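Uncharacterized peroxidase-related protein (Silicibacter sp., PDB 2PFX) is of unknown function but, as an AhpD-like member of the carboxymuconolactone decarboxylase family, is probably a peroxidase-related oxidoreductase. Local coordinates at residues V79-N84 against M170-A175. Sequence-based numbering, arbitrary orientation.
Sequences VVSSIN and MTNRVA
Asn172 carries CG anti to its own carbonyl carbon (chi1 -65°), and Asn84 does the same, which sends the two amides toward each other between helices 70-84 and 155-178 of this all-helical AhpD-like fold. The short segments run roughly the same way, 41° apart, with axes 9.9 Å from each other at closest approach. Across them Asn84 ND2 donates to Asn172 OD1 at 2.8 Å, nearly straight at 166°. The amides stand almost perpendicular; the acceptor lies in the Asn84 amide plane, and the donor sits modestly off the Asn172 carbonyl plane. Asn84 ND2 also bonds Asn169 OD1, one turn back on the second helix, so two bonds fix the rotation of this amide. The buried Asn172 amide slots in against Ser81: its OD1 lies 3.3 Å from Ser81 CA and 3.6 Å from Val80 CG1. Ser81 OG bonds Ala77 O of its own helix. Asn172 touches Cys86 and Cys89, a Cys-x-x-Cys pair that is probably the redox centre, as in AhpD; Ser81 touches Cys89. The Arg173 side chain crosses that of Asn84 at about a right angle, without a direct bond. Its NH1 bonds Asn169 OD1, while NE and NH2 reach Met133 O and Thr134 O of the second subunit, joining helix 155-178 to it. A water in the guanidinium plane makes the link, 2.8 Å from Arg173 NH2 and 2.6 Å from Asn84 OD1.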
loop_
_atom_site.group_PDB
_atom_site.type_symbol
_atom_site.label_atom_id
_atom_site.label_comp_id
_atom_site.label_asym_id
_atom_site.label_seq_id
_atom_site.Cartn_x
_atom_site.Cartn_y
_atom_site.Cartn_z
ATOM N N VAL A 79 11.964 -16.018 -3.872
ATOM C CA VAL A 79 11.466 -14.677 -4.196
ATOM C C VAL A 79 10.073 -14.490 -3.619
ATOM O O VAL A 79 9.754 -13.465 -2.987
ATOM C CB VAL A 79 11.515 -14.471 -5.715
ATOM C CG1 VAL A 79 10.685 -13.274 -6.143
ATOM C CG2 VAL A 79 12.968 -14.338 -6.149
ATOM N N VAL A 80 9.187 -15.455 -3.780
ATOM C CA VAL A 80 7.866 -15.398 -3.133
ATOM C C VAL A 80 8.038 -15.205 -1.634
ATOM O O VAL A 80 7.435 -14.301 -1.057
ATOM C CB VAL A 80 7.016 -16.642 -3.442
ATOM C CG1 VAL A 80 5.668 -16.574 -2.734
ATOM C CG2 VAL A 80 6.802 -16.772 -4.948
ATOM N N SER A 81 8.859 -16.030 -0.986
ATOM C CA SER A 81 9.057 -15.950 0.451
ATOM C C SER A 81 9.610 -14.631 0.938
ATOM O O SER A 81 9.353 -14.176 2.036
ATOM C CB SER A 81 10.069 -17.018 0.883
ATOM O OG SER A 81 9.652 -18.286 0.442
ATOM N N SER A 82 10.465 -14.031 0.097
ATOM C CA SER A 82 11.045 -12.750 0.464
ATOM C C SER A 82 9.955 -11.687 0.500
ATOM O O SER A 82 9.879 -10.849 1.402
ATOM C CB SER A 82 12.150 -12.375 -0.531
ATOM O OG SER A 82 12.734 -11.127 -0.203
ATOM N N ILE A 83 9.080 -11.702 -0.508
ATOM C CA ILE A 83 8.033 -10.721 -0.566
ATOM C C ILE A 83 7.050 -10.897 0.597
ATOM O O ILE A 83 6.592 -9.895 1.149
ATOM C CB ILE A 83 7.264 -10.770 -1.899
ATOM C CG1 ILE A 83 8.143 -10.388 -3.095
ATOM C CG2 ILE A 83 6.011 -9.914 -1.831
ATOM C CD1 ILE A 83 7.636 -10.916 -4.412
ATOM N N ASN A 84 6.775 -12.142 0.954
ATOM C CA ASN A 84 5.899 -12.397 2.094
ATOM C C ASN A 84 6.611 -12.420 3.441
ATOM O O ASN A 84 5.931 -12.546 4.480
ATOM C CB ASN A 84 5.186 -13.741 1.935
ATOM C CG ASN A 84 4.187 -13.702 0.793
ATOM O OD1 ASN A 84 3.558 -12.681 0.534
ATOM N ND2 ASN A 84 4.059 -14.823 0.135
HETATM N N MSE A 170 0.855 -20.185 -0.465
HETATM C CA MSE A 170 0.117 -20.977 0.520
HETATM C C MSE A 170 1.062 -21.257 1.696
HETATM O O MSE A 170 0.762 -20.927 2.837
HETATM C CB MSE A 170 -0.430 -22.295 0.005
HETATM C CG MSE A 170 -0.899 -23.288 1.078
HETATM SE SE MSE A 170 -1.640 -24.885 0.262
HETATM C CE MSE A 170 0.116 -25.646 0.053
ATOM N N THR A 171 2.192 -21.865 1.378
ATOM C CA THR A 171 3.035 -22.362 2.462
ATOM C C THR A 171 3.615 -21.223 3.259
ATOM O O THR A 171 3.758 -21.329 4.485
ATOM C CB THR A 171 4.136 -23.332 1.988
ATOM O OG1 THR A 171 5.125 -22.684 1.199
ATOM C CG2 THR A 171 3.530 -24.410 1.097
ATOM N N ASN A 172 3.936 -20.093 2.635
ATOM C CA ASN A 172 4.385 -18.961 3.445
ATOM C C ASN A 172 3.353 -18.558 4.491
ATOM O O ASN A 172 3.763 -18.249 5.599
ATOM C CB ASN A 172 4.629 -17.734 2.591
ATOM C CG ASN A 172 5.725 -17.773 1.580
ATOM O OD1 ASN A 172 5.940 -16.805 0.853
ATOM N ND2 ASN A 172 6.352 -18.931 1.520
ATOM N N ARG A 173 2.094 -18.575 4.086
ATOM C CA ARG A 173 1.020 -18.078 4.965
ATOM C C ARG A 173 0.794 -19.025 6.122
ATOM O O ARG A 173 0.603 -18.636 7.276
ATOM C CB ARG A 173 -0.236 -17.837 4.114
ATOM C CG ARG A 173 -0.041 -16.589 3.231
ATOM C CD ARG A 173 -1.274 -16.173 2.442
ATOM N NE ARG A 173 -1.044 -14.804 1.987
ATOM C CZ ARG A 173 -0.353 -14.381 0.954
ATOM N NH1 ARG A 173 0.237 -15.253 0.154
ATOM N NH2 ARG A 173 -0.247 -13.080 0.715
ATOM N N VAL A 174 0.820 -20.322 5.774
ATOM C CA VAL A 174 0.649 -21.313 6.834
ATOM C C VAL A 174 1.800 -21.229 7.818
ATOM O O VAL A 174 1.638 -21.240 9.045
ATOM C CB VAL A 174 0.544 -22.703 6.190
ATOM C CG1 VAL A 174 0.580 -23.772 7.288
ATOM C CG2 VAL A 174 -0.715 -22.819 5.346
ATOM N N ALA A 175 3.022 -21.133 7.280
ATOM C CA ALA A 175 4.183 -21.129 8.163
ATOM C C ALA A 175 4.178 -19.904 9.057
ATOM O O ALA A 175 4.365 -19.998 10.261
ATOM C CB ALA A 175 5.484 -21.215 7.365
HETATM O O HOH W 1 1.610 -11.936 -1.047
#